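GH3 beta-N-acetylglucosaminidase (Paenibacillaceae, PDB 6K5J) hydrolyses terminal beta-linked N-acetylglucosamine residues as a glycoside hydrolase of family 3. Local coordinates at residues Gly45-Arg50 with Leu297-Tyr302; Ile80-Glu85 with Asn131-Pro136; Gln19-Gly24 with Asp41-Ile46; Asn26-Ser31 with Asn52-Ala57. One frame throughout, in Å; residues are numbered along the deposited sequence.

In the fold
All four contacts lie in the family 3 N-terminal domain, a TIM-type barrel. Contacts 1, 2 and 3 are buried, while contact 4 lies in loops that are partly exposed. Contacts 1 and 3 share Gly45 and Ile46 of strand 45-47. Contact 2 joins strand 79-81, the next neighbour of 45-47, to strand 132-133. Contact 3 is mainly backbone bonding between adjacent strands. Contact 1 has no such bonds and relies on aromatic and apolar side chains near NAG. Contact 2 mixes backbone, amide and carboxylate chemistry and also reaches NAG. Contact 4 rests on one side-chain amide bond and a small apolar touch between loops.

Contact 1: Gly45-Arg50 with Leu297-Tyr302; sequences GIIYFR and LVSHRY. With NAG (2-acetamido-2-deoxy-beta-D-glucopyranose), chain B.
One face of the Phe49 ring is met by His300, whose CE1 stands 3.5 Å above the ring plane of Phe49 and over its centre. The planes of the two rings are 47° apart, so the pair is oblique. At the edge of the ring, Phe49 CE2 lies 3.4 Å from NAG O6. Ser299 approaches the same ring obliquely, with its CB 3.5 Å from Phe49 CE1. This CB also lies over one face of the His300 ring, so it touches both aromatic groups. CG of His300 is turned anti to the carbonyl carbon (chi1 -62°), which swings the imidazole toward Phe49. Its ND1 is hydrogen-bonded to Arg51, and its NE2 makes a weak bond to Glu402. These partners would limit rotation of the ring. Ser299 OG is hydrogen-bonded to OD2 of the 3-sulfinoalanine at position 269.

Nearer the strands the contact is apolar. Ile47 and Leu297 cross at about a right angle, with Ile47 CG2 3.9 Å from Leu297 CD1. Both side chains also reach the sugar. Leu297 CD2 is 3.8 Å from NAG C6, and Ile47 CD1 is 4.0 Å from NAG C6. Strand 21-23 lies between strands 45-47 and 296-298 in the sheet. The side chains therefore meet past an intervening strand, inside the barrel. They border the NAG at the C-terminal ends of the two strands, where TIM barrels place their active sites.

Contact 2: Ile80-Glu85 with Asn131-Pro136; sequences ISIDQE and NMNFAP. With NAG (2-acetamido-2-deoxy-beta-D-glucopyranose), chain B.
Backbone bonds join Ile80-Glu85 to Asn131-Pro136. Phe134 N gives a nearly straight bond of 2.8 Å to Ile82 O. At the other end, Ile80 O takes a bond from Asn131 N and a weak one from Met132 N.

Two asparagine amides add side-chain bonds. Asn131 OD1 accepts Ile80 N at 2.9 Å. Asn133 grips the main chain of Gln84 twice. Its OD1 takes Gln84 N in the carbonyl plane, on a lone pair. Its ND2 gives a 2.8 Å bond to Gln84 O, coming from above that carbonyl plane. With CG anti to the backbone N (chi1 -166°), the Asn133 amide reaches back to this loop.

Ser81 covers one face of Phe134. Its OG stands 3.3 Å above the Phe134 ring plane, over the centre. Ser81 CB makes a CH-pi contact, 4.1 Å from the Phe134 ring centroid. At the ring edge, in plane, Asp83 OD1 is 3.6 Å from Phe134 CD2.

The last group binds sugar. Asp83 OD1 accepts NAG O4 at 2.6 Å. Asp83 OD2 accepts NAG O6 at 2.4 Å, a length too short to be trusted as a measure of strength. Arg91 forms a salt bridge with the same OD2, and Glu85 pairs with Lys182 and Arg152. The buried carboxylates and the main chain of Gln84 thus all find polar partners, and each Asp83 oxygen accepts from a different sugar hydroxyl.

Contact 3: Gln19-Gly24 with Asp41-Ile46; sequences QLVMAG and DHVGGI
Met22 and Gly45 pair as parallel strand neighbours, with their CA atoms 4.2 Å apart. The backbones are just as close at the other end, where Gln19 CA and Gly44 CA are 3.9 Å apart. Gly44 and Gly45, lacking side chains, allow this tight approach. Ala23 N gives a 3.1 Å bond to Gly45 O. Val21 O accepts Gly44 N and, weakly, Gly45 N. Two CA-H...O contacts add to the pairing, one from Met22 CA to Gly45 O and one from Ile46 CA to Ala23 O. The Met22 chain is bent at its last torsion (chi3 -86°). Its CE therefore folds back to 3.9 Å from Gly45 CA. On the other face, Ile46 CD1 lies 3.7 Å from Ala23 O.

The two strands belong to a beta-alpha-beta unit, strand 21-23, helix 32-39 and strand 45-47, in the TIM barrel. Helix 32-39 packs on Val43 and Ala23 through Leu37.

The looser, watered part lies only between the Gln19 amide and the carbonyls of His42 and Val43. Gln19 NE2 donates to two waters, each 2.8 Å from that nitrogen. One of them donates a hydrogen bond to His42 O, 2.7 Å from the water. The amide also packs against Gly44, with Gln19 NE2 3.6 Å from Gly44 CA. Lys337 holds the other end of this amide, at OE1, and also bonds Gly44 O.

Contact 4: Asn26-Ser31 with Asn52-Ala57; sequences NGLEAS and NLAEPA
Asn52 reaches across to Gly27 and joins two loops of the TIM barrel. One follows strand 21-23 and leads to helix 32-39. The other leads from strand 45-47 into helix 56-72. Asn52 ND2 gives a 2.9 Å bond to Gly27 O. It is nearly straight, and the acceptor lies in the amide plane of Asn52. Asn52 CA comes to the same oxygen, 3.3 Å from Gly27 O, as a CA-H...O contact. Beside this, Leu28 lays one methyl along the other loop. Its CD2 is 3.8 Å from Ala54 CB and touches the carbonyl carbon of Asn52.

In the next shell, the amide of Asn52 is held at both ends. The side chain leans back beside its own N (chi1 -48°), which brings ND2 to Gly27 O while OD1 takes Phe49 N. The same ND2 also bonds Phe25 O. Gln58, in helix 56-72, ties both loops further, since its NE2 bonds Leu28 O and Asn52 O. The acceptor loop turns at Gly27 with phi 160° and psi 142°. These angles call for glycine, because a CB there would be jammed against the carbonyl O of Asn26.

Contact 1: Gly45-Arg50 with Leu297-Tyr302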
# COMPACT_ATOMS: atom_id res chain seq x y z
N GLY A 45 -11.42 16.50 -4.25
CA GLY A 45 -10.13 15.90 -3.94
C GLY A 45 -9.34 15.54 -5.19
O GLY A 45 -9.90 15.36 -6.28
N ILE A 46 -8.03 15.41 -4.98
CA ILE A 46 -7.07 14.98 -5.99
C ILE A 46 -6.29 13.81 -5.40
O ILE A 46 -5.92 13.85 -4.22
CB ILE A 46 -6.09 16.12 -6.37
CG1 ILE A 46 -6.84 17.30 -6.97
CG2 ILE A 46 -4.97 15.61 -7.31
CD1 ILE A 46 -7.39 17.02 -8.38
N ILE A 47 -6.05 12.77 -6.20
CA ILE A 47 -5.14 11.69 -5.81
C ILE A 47 -3.92 11.72 -6.73
O ILE A 47 -4.06 11.83 -7.95
CB ILE A 47 -5.83 10.31 -5.85
CG1 ILE A 47 -4.81 9.21 -5.53
CG2 ILE A 47 -6.53 10.07 -7.20
CD1 ILE A 47 -5.41 7.86 -5.18
N TYR A 48 -2.73 11.62 -6.13
CA TYR A 48 -1.47 11.58 -6.85
C TYR A 48 -1.06 10.14 -7.15
O TYR A 48 -1.26 9.23 -6.33
CB TYR A 48 -0.35 12.22 -6.03
CG TYR A 48 -0.36 13.73 -5.89
CD1 TYR A 48 -0.94 14.55 -6.86
CD2 TYR A 48 0.26 14.34 -4.80
CE1 TYR A 48 -0.92 15.94 -6.73
CE2 TYR A 48 0.29 15.72 -4.67
CZ TYR A 48 -0.31 16.52 -5.63
OH TYR A 48 -0.27 17.89 -5.50
N PHE A 49 -0.42 9.95 -8.31
CA PHE A 49 0.31 8.72 -8.65
C PHE A 49 1.74 9.08 -9.04
O PHE A 49 2.13 10.25 -9.01
CB PHE A 49 -0.43 7.94 -9.75
CG PHE A 49 -1.72 7.35 -9.25
CD1 PHE A 49 -2.88 8.10 -9.23
CD2 PHE A 49 -1.74 6.06 -8.72
CE1 PHE A 49 -4.07 7.58 -8.72
CE2 PHE A 49 -2.92 5.52 -8.21
CZ PHE A 49 -4.09 6.29 -8.22
N ARG A 50 2.54 8.05 -9.35
CA ARG A 50 3.95 8.25 -9.69
C ARG A 50 4.14 9.31 -10.78
O ARG A 50 5.11 10.08 -10.75
CB ARG A 50 4.57 6.90 -10.12
CG ARG A 50 6.06 6.93 -10.44
CD ARG A 50 6.67 5.50 -10.46
NE ARG A 50 6.43 4.80 -9.20
CZ ARG A 50 7.24 4.83 -8.14
NH1 ARG A 50 8.38 5.50 -8.19
NH2 ARG A 50 6.92 4.19 -7.03
N LEU A 297 -13.87 7.58 -5.58
CA LEU A 297 -12.51 7.64 -6.09
C LEU A 297 -12.49 7.17 -7.55
O LEU A 297 -12.89 6.04 -7.85
CB LEU A 297 -11.59 6.77 -5.24
CG LEU A 297 -10.12 6.72 -5.65
CD1 LEU A 297 -9.48 8.12 -5.66
CD2 LEU A 297 -9.36 5.79 -4.72
N VAL A 298 -12.04 8.03 -8.45
CA VAL A 298 -11.90 7.69 -9.87
C VAL A 298 -10.53 8.19 -10.31
O VAL A 298 -10.35 9.35 -10.68
CB VAL A 298 -13.03 8.27 -10.73
CG1 VAL A 298 -12.99 7.64 -12.13
CG2 VAL A 298 -14.40 8.00 -10.09
N SER A 299 -9.53 7.29 -10.28
CA SER A 299 -8.13 7.72 -10.22
C SER A 299 -7.52 8.16 -11.55
O SER A 299 -6.56 8.94 -11.54
CB SER A 299 -7.25 6.60 -9.65
OG SER A 299 -7.63 6.29 -8.32
N HIS A 300 -8.01 7.67 -12.69
CA HIS A 300 -7.15 7.75 -13.87
C HIS A 300 -7.76 8.41 -15.10
O HIS A 300 -7.18 9.36 -15.65
CB HIS A 300 -6.67 6.33 -14.21
CG HIS A 300 -5.86 5.69 -13.12
ND1 HIS A 300 -4.68 6.22 -12.66
CD2 HIS A 300 -6.10 4.59 -12.36
CE1 HIS A 300 -4.20 5.47 -11.69
NE2 HIS A 300 -5.05 4.48 -11.48
N ARG A 301 -8.91 7.93 -15.56
CA ARG A 301 -9.44 8.32 -16.85
C ARG A 301 -10.44 9.47 -16.70
O ARG A 301 -11.48 9.30 -16.05
CB ARG A 301 -10.11 7.13 -17.54
CG ARG A 301 -9.28 5.86 -17.50
CD ARG A 301 -9.52 4.99 -18.70
NE ARG A 301 -9.19 5.73 -19.92
CZ ARG A 301 -9.44 5.29 -21.15
NH1 ARG A 301 -10.03 4.11 -21.33
NH2 ARG A 301 -9.11 6.03 -22.20
N TYR A 302 -10.12 10.61 -17.32
CA TYR A 302 -11.00 11.78 -17.23
C TYR A 302 -12.43 11.46 -17.65
O TYR A 302 -13.40 11.96 -17.05
CB TYR A 302 -10.44 12.91 -18.08
CG TYR A 302 -11.31 14.14 -18.09
CD1 TYR A 302 -11.22 15.09 -17.09
CD2 TYR A 302 -12.23 14.34 -19.11
CE1 TYR A 302 -12.02 16.21 -17.09
CE2 TYR A 302 -13.04 15.46 -19.13
CZ TYR A 302 -12.93 16.40 -18.11
OH TYR A 302 -13.74 17.51 -18.12
C1 NAG B . -6.93 0.34 -5.61
C2 NAG B . -6.29 -0.27 -4.34
C3 NAG B . -6.28 0.73 -3.17
C4 NAG B . -5.76 2.09 -3.60
C5 NAG B . -6.55 2.57 -4.80
C6 NAG B . -6.12 3.92 -5.32
C7 NAG B . -6.41 -2.65 -3.67
C8 NAG B . -7.33 -3.77 -3.28
N2 NAG B . -7.00 -1.48 -3.96
O1 NAG B . -6.64 -0.48 -6.68
O3 NAG B . -5.48 0.23 -2.10
O4 NAG B . -5.87 3.03 -2.54
O5 NAG B . -6.37 1.64 -5.87
O6 NAG B . -4.84 3.85 -5.95
O7 NAG B . -5.19 -2.78 -3.70

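Contact 2: Ile80-Glu85 with Asn131-Pro136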
# COMPACT_ATOMS: atom_id res chain seq x y z
N ILE A 80 -5.89 16.17 -0.84
CA ILE A 80 -4.87 15.70 -1.76
C ILE A 80 -4.30 14.42 -1.16
O ILE A 80 -3.68 14.45 -0.09
CB ILE A 80 -3.77 16.75 -2.00
CG1 ILE A 80 -4.39 17.99 -2.68
CG2 ILE A 80 -2.64 16.20 -2.86
CD1 ILE A 80 -3.40 19.11 -3.00
N SER A 81 -4.54 13.30 -1.83
CA SER A 81 -4.22 11.98 -1.30
C SER A 81 -3.21 11.26 -2.18
O SER A 81 -2.77 11.78 -3.21
CB SER A 81 -5.49 11.13 -1.15
OG SER A 81 -5.24 10.04 -0.26
N ILE A 82 -2.88 10.04 -1.78
CA ILE A 82 -1.78 9.27 -2.35
C ILE A 82 -1.83 7.87 -1.75
O ILE A 82 -2.41 7.69 -0.67
CB ILE A 82 -0.42 9.99 -2.04
CG1 ILE A 82 0.75 9.37 -2.82
CG2 ILE A 82 -0.12 9.97 -0.52
CD1 ILE A 82 2.04 10.17 -2.69
N ASP A 83 -1.25 6.88 -2.44
CA ASP A 83 -1.07 5.54 -1.86
C ASP A 83 0.36 5.38 -1.36
O ASP A 83 1.18 4.68 -1.95
CB ASP A 83 -1.38 4.45 -2.88
CG ASP A 83 -2.79 4.49 -3.37
OD1 ASP A 83 -3.71 4.51 -2.52
OD2 ASP A 83 -2.98 4.49 -4.61
N GLN A 84 0.67 6.06 -0.26
CA GLN A 84 2.00 5.97 0.34
C GLN A 84 1.95 5.08 1.58
O GLN A 84 2.02 5.53 2.73
CB GLN A 84 2.53 7.38 0.64
CG GLN A 84 4.03 7.45 0.90
CD GLN A 84 4.88 7.47 -0.37
OE1 GLN A 84 4.45 7.03 -1.44
NE2 GLN A 84 6.09 7.99 -0.25
N GLU A 85 1.81 3.77 1.32
CA GLU A 85 1.64 2.79 2.39
C GLU A 85 2.95 2.52 3.12
O GLU A 85 2.95 2.27 4.33
CB GLU A 85 1.07 1.47 1.84
CG GLU A 85 -0.29 1.64 1.16
CD GLU A 85 -0.82 0.38 0.49
OE1 GLU A 85 -0.37 -0.73 0.86
OE2 GLU A 85 -1.71 0.50 -0.39
N ASN A 131 -2.30 15.96 2.23
CA ASN A 131 -2.99 16.01 3.52
C ASN A 131 -3.85 14.79 3.78
O ASN A 131 -4.60 14.76 4.76
CB ASN A 131 -3.83 17.29 3.62
CG ASN A 131 -4.78 17.46 2.45
OD1 ASN A 131 -5.42 16.51 2.02
ND2 ASN A 131 -4.89 18.69 1.93
N MET A 132 -3.75 13.76 2.93
CA MET A 132 -4.50 12.53 3.08
C MET A 132 -3.64 11.39 2.55
O MET A 132 -2.86 11.58 1.61
CB MET A 132 -5.85 12.61 2.34
CG MET A 132 -6.80 11.44 2.61
SD MET A 132 -8.41 11.75 1.81
CE MET A 132 -9.46 10.61 2.72
N ASN A 133 -3.78 10.22 3.16
CA ASN A 133 -3.04 9.04 2.72
C ASN A 133 -4.01 7.88 2.69
O ASN A 133 -4.79 7.70 3.63
CB ASN A 133 -1.85 8.74 3.66
CG ASN A 133 -0.84 7.74 3.06
OD1 ASN A 133 -0.90 7.41 1.88
ND2 ASN A 133 0.11 7.29 3.89
N PHE A 134 -3.98 7.10 1.62
CA PHE A 134 -4.79 5.89 1.58
C PHE A 134 -4.01 4.76 2.25
O PHE A 134 -3.50 3.83 1.63
CB PHE A 134 -5.22 5.57 0.16
CG PHE A 134 -6.25 6.53 -0.38
CD1 PHE A 134 -7.15 7.13 0.49
CD2 PHE A 134 -6.32 6.83 -1.72
CE1 PHE A 134 -8.12 8.01 0.03
CE2 PHE A 134 -7.28 7.72 -2.20
CZ PHE A 134 -8.18 8.30 -1.31
N ALA A 135 -3.95 4.88 3.57
CA ALA A 135 -3.18 4.00 4.44
C ALA A 135 -3.61 4.28 5.88
O ALA A 135 -4.08 5.38 6.17
CB ALA A 135 -1.67 4.23 4.27
N PRO A 136 -3.44 3.31 6.79
CA PRO A 136 -2.85 1.99 6.57
C PRO A 136 -3.87 0.94 6.12
O PRO A 136 -5.05 1.04 6.44
CB PRO A 136 -2.31 1.62 7.96
CG PRO A 136 -3.34 2.21 8.90
CD PRO A 136 -3.81 3.51 8.21
C1 NAG B . -6.93 0.34 -5.61
C2 NAG B . -6.29 -0.27 -4.34
C3 NAG B . -6.28 0.73 -3.17
C4 NAG B . -5.76 2.09 -3.60
C5 NAG B . -6.55 2.57 -4.80
C6 NAG B . -6.12 3.92 -5.32
C7 NAG B . -6.41 -2.65 -3.67
C8 NAG B . -7.33 -3.77 -3.28
N2 NAG B . -7.00 -1.48 -3.96
O1 NAG B . -6.64 -0.48 -6.68
O3 NAG B . -5.48 0.23 -2.10
O4 NAG B . -5.87 3.03 -2.54
O5 NAG B . -6.37 1.64 -5.87
O6 NAG B . -4.84 3.85 -5.95
O7 NAG B . -5.19 -2.78 -3.70

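Contact 3: Gln19-Gly24 with Asp41-Ile46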
# COMPACT_ATOMS: atom_id res chain seq x y z
N GLN A 19 -17.91 17.80 -4.50
CA GLN A 19 -17.22 17.44 -3.26
C GLN A 19 -17.11 15.93 -3.09
O GLN A 19 -16.18 15.45 -2.43
CB GLN A 19 -17.94 18.03 -2.05
CG GLN A 19 -17.64 19.49 -1.81
CD GLN A 19 -16.16 19.75 -1.59
OE1 GLN A 19 -15.58 19.32 -0.58
NE2 GLN A 19 -15.53 20.44 -2.54
N LEU A 20 -18.04 15.17 -3.67
CA LEU A 20 -18.09 13.72 -3.51
C LEU A 20 -17.12 12.96 -4.41
O LEU A 20 -17.12 11.73 -4.38
CB LEU A 20 -19.51 13.22 -3.79
CG LEU A 20 -20.64 14.01 -3.12
CD1 LEU A 20 -21.97 13.36 -3.45
CD2 LEU A 20 -20.42 14.05 -1.62
N VAL A 21 -16.29 13.64 -5.19
CA VAL A 21 -15.42 12.96 -6.15
C VAL A 21 -13.97 13.33 -5.89
O VAL A 21 -13.64 14.50 -5.67
CB VAL A 21 -15.82 13.31 -7.60
CG1 VAL A 21 -14.83 12.69 -8.59
CG2 VAL A 21 -17.25 12.84 -7.86
N MET A 22 -13.10 12.32 -5.89
CA MET A 22 -11.66 12.51 -5.88
C MET A 22 -11.10 11.97 -7.19
O MET A 22 -11.40 10.82 -7.56
CB MET A 22 -11.00 11.81 -4.69
CG MET A 22 -9.47 11.90 -4.72
SD MET A 22 -8.75 11.25 -3.19
CE MET A 22 -8.80 12.70 -2.11
N ALA A 23 -10.30 12.78 -7.88
CA ALA A 23 -9.85 12.44 -9.23
C ALA A 23 -8.34 12.54 -9.31
O ALA A 23 -7.70 13.32 -8.60
CB ALA A 23 -10.47 13.37 -10.29
N GLY A 24 -7.76 11.73 -10.21
CA GLY A 24 -6.37 11.88 -10.58
C GLY A 24 -6.23 12.60 -11.90
O GLY A 24 -7.21 12.90 -12.59
N ASP A 41 -15.85 21.39 -12.53
CA ASP A 41 -16.56 20.29 -11.90
C ASP A 41 -16.52 20.34 -10.38
O ASP A 41 -17.19 19.53 -9.74
CB ASP A 41 -16.00 18.96 -12.41
CG ASP A 41 -16.11 18.83 -13.92
OD1 ASP A 41 -17.21 19.08 -14.46
OD2 ASP A 41 -15.10 18.48 -14.57
N HIS A 42 -15.76 21.26 -9.80
CA HIS A 42 -15.78 21.50 -8.36
C HIS A 42 -15.36 20.26 -7.56
O HIS A 42 -15.90 19.99 -6.48
CB HIS A 42 -17.15 22.00 -7.89
CG HIS A 42 -17.73 23.09 -8.74
ND1 HIS A 42 -17.26 24.39 -8.72
CD2 HIS A 42 -18.76 23.08 -9.63
CE1 HIS A 42 -17.96 25.13 -9.56
NE2 HIS A 42 -18.88 24.36 -10.12
N VAL A 43 -14.40 19.49 -8.09
CA VAL A 43 -14.03 18.25 -7.41
C VAL A 43 -13.54 18.55 -5.99
O VAL A 43 -12.96 19.61 -5.71
CB VAL A 43 -12.96 17.44 -8.16
CG1 VAL A 43 -13.53 16.87 -9.47
CG2 VAL A 43 -11.69 18.29 -8.39
N GLY A 44 -13.76 17.60 -5.10
CA GLY A 44 -13.41 17.78 -3.70
C GLY A 44 -11.99 17.34 -3.39
O GLY A 44 -11.41 17.77 -2.39
N GLY A 45 -11.42 16.50 -4.25
CA GLY A 45 -10.13 15.90 -3.94
C GLY A 45 -9.34 15.54 -5.19
O GLY A 45 -9.90 15.36 -6.28
N ILE A 46 -8.03 15.41 -4.98
CA ILE A 46 -7.07 14.98 -5.99
C ILE A 46 -6.29 13.81 -5.40
O ILE A 46 -5.92 13.85 -4.22
CB ILE A 46 -6.09 16.12 -6.37
CG1 ILE A 46 -6.84 17.30 -6.97
CG2 ILE A 46 -4.97 15.61 -7.31
CD1 ILE A 46 -7.39 17.02 -8.38
O HOH W 1 -12.79 20.89 -2.94
O HOH W 2 -17.11 21.40 -4.59

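Contact 4: Asn26-Ser31 with Asn52-Ala57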
# COMPACT_ATOMS: atom_id res chain seq x y z
N ASN A 26 -2.84 13.68 -15.03
CA ASN A 26 -1.45 13.54 -15.45
C ASN A 26 -0.78 14.91 -15.43
O ASN A 26 -1.24 15.84 -16.09
CB ASN A 26 -1.35 12.92 -16.84
CG ASN A 26 0.09 12.66 -17.23
OD1 ASN A 26 0.91 12.30 -16.38
ND2 ASN A 26 0.41 12.84 -18.51
N GLY A 27 0.34 15.02 -14.72
CA GLY A 27 1.09 16.26 -14.72
C GLY A 27 2.03 16.41 -13.55
O GLY A 27 1.71 16.00 -12.43
N LEU A 28 3.21 16.97 -13.81
CA LEU A 28 4.09 17.49 -12.76
C LEU A 28 3.71 18.89 -12.33
O LEU A 28 4.10 19.32 -11.24
CB LEU A 28 5.54 17.48 -13.24
CG LEU A 28 6.07 16.11 -13.64
CD1 LEU A 28 7.44 16.24 -14.32
CD2 LEU A 28 6.14 15.18 -12.43
N GLU A 29 3.02 19.63 -13.20
CA GLU A 29 2.29 20.85 -12.88
C GLU A 29 0.82 20.57 -13.19
O GLU A 29 0.49 19.59 -13.85
CB GLU A 29 2.82 22.05 -13.68
CG GLU A 29 4.33 22.22 -13.53
CD GLU A 29 4.92 23.27 -14.46
OE1 GLU A 29 6.07 23.67 -14.22
OE2 GLU A 29 4.24 23.69 -15.43
N ALA A 30 -0.06 21.43 -12.69
CA ALA A 30 -1.49 21.20 -12.91
C ALA A 30 -1.80 21.18 -14.40
O ALA A 30 -1.38 22.07 -15.15
CB ALA A 30 -2.31 22.29 -12.22
N SER A 31 -2.51 20.16 -14.85
CA SER A 31 -2.88 20.07 -16.25
C SER A 31 -4.20 20.81 -16.50
O SER A 31 -4.88 21.25 -15.57
CB SER A 31 -3.02 18.61 -16.67
OG SER A 31 -4.13 18.02 -16.01
N ASN A 52 2.75 12.06 -11.14
CA ASN A 52 2.72 13.41 -10.58
C ASN A 52 3.90 13.72 -9.68
O ASN A 52 3.98 14.83 -9.16
CB ASN A 52 1.43 13.64 -9.77
CG ASN A 52 0.18 13.21 -10.50
OD1 ASN A 52 -0.47 12.22 -10.12
ND2 ASN A 52 -0.18 13.95 -11.55
N LEU A 53 4.80 12.76 -9.45
CA LEU A 53 5.74 12.85 -8.33
C LEU A 53 7.16 12.64 -8.84
O LEU A 53 7.63 11.51 -8.97
CB LEU A 53 5.37 11.82 -7.25
CG LEU A 53 3.89 11.85 -6.82
CD1 LEU A 53 3.55 10.64 -5.94
CD2 LEU A 53 3.56 13.17 -6.09
N ALA A 54 7.86 13.74 -9.11
CA ALA A 54 9.26 13.69 -9.53
C ALA A 54 10.22 13.95 -8.37
O ALA A 54 11.12 13.14 -8.12
CB ALA A 54 9.50 14.69 -10.67
N GLU A 55 10.05 15.06 -7.64
CA GLU A 55 10.93 15.34 -6.51
C GLU A 55 10.18 16.24 -5.53
O GLU A 55 9.18 16.87 -5.90
CB GLU A 55 12.24 16.01 -6.97
CG GLU A 55 12.03 17.42 -7.53
CD GLU A 55 13.33 18.13 -7.83
OE1 GLU A 55 14.24 18.12 -6.98
OE2 GLU A 55 13.46 18.70 -8.93
N PRO A 56 10.63 16.32 -4.27
CA PRO A 56 9.88 17.08 -3.25
C PRO A 56 9.54 18.52 -3.63
O PRO A 56 8.40 18.94 -3.41
CB PRO A 56 10.82 17.03 -2.04
CG PRO A 56 11.49 15.69 -2.17
CD PRO A 56 11.68 15.47 -3.66
N ALA A 57 10.49 19.29 -4.16
CA ALA A 57 10.20 20.68 -4.50
C ALA A 57 9.08 20.78 -5.53
O ALA A 57 8.20 21.64 -5.42
CB ALA A 57 11.46 21.38 -5.02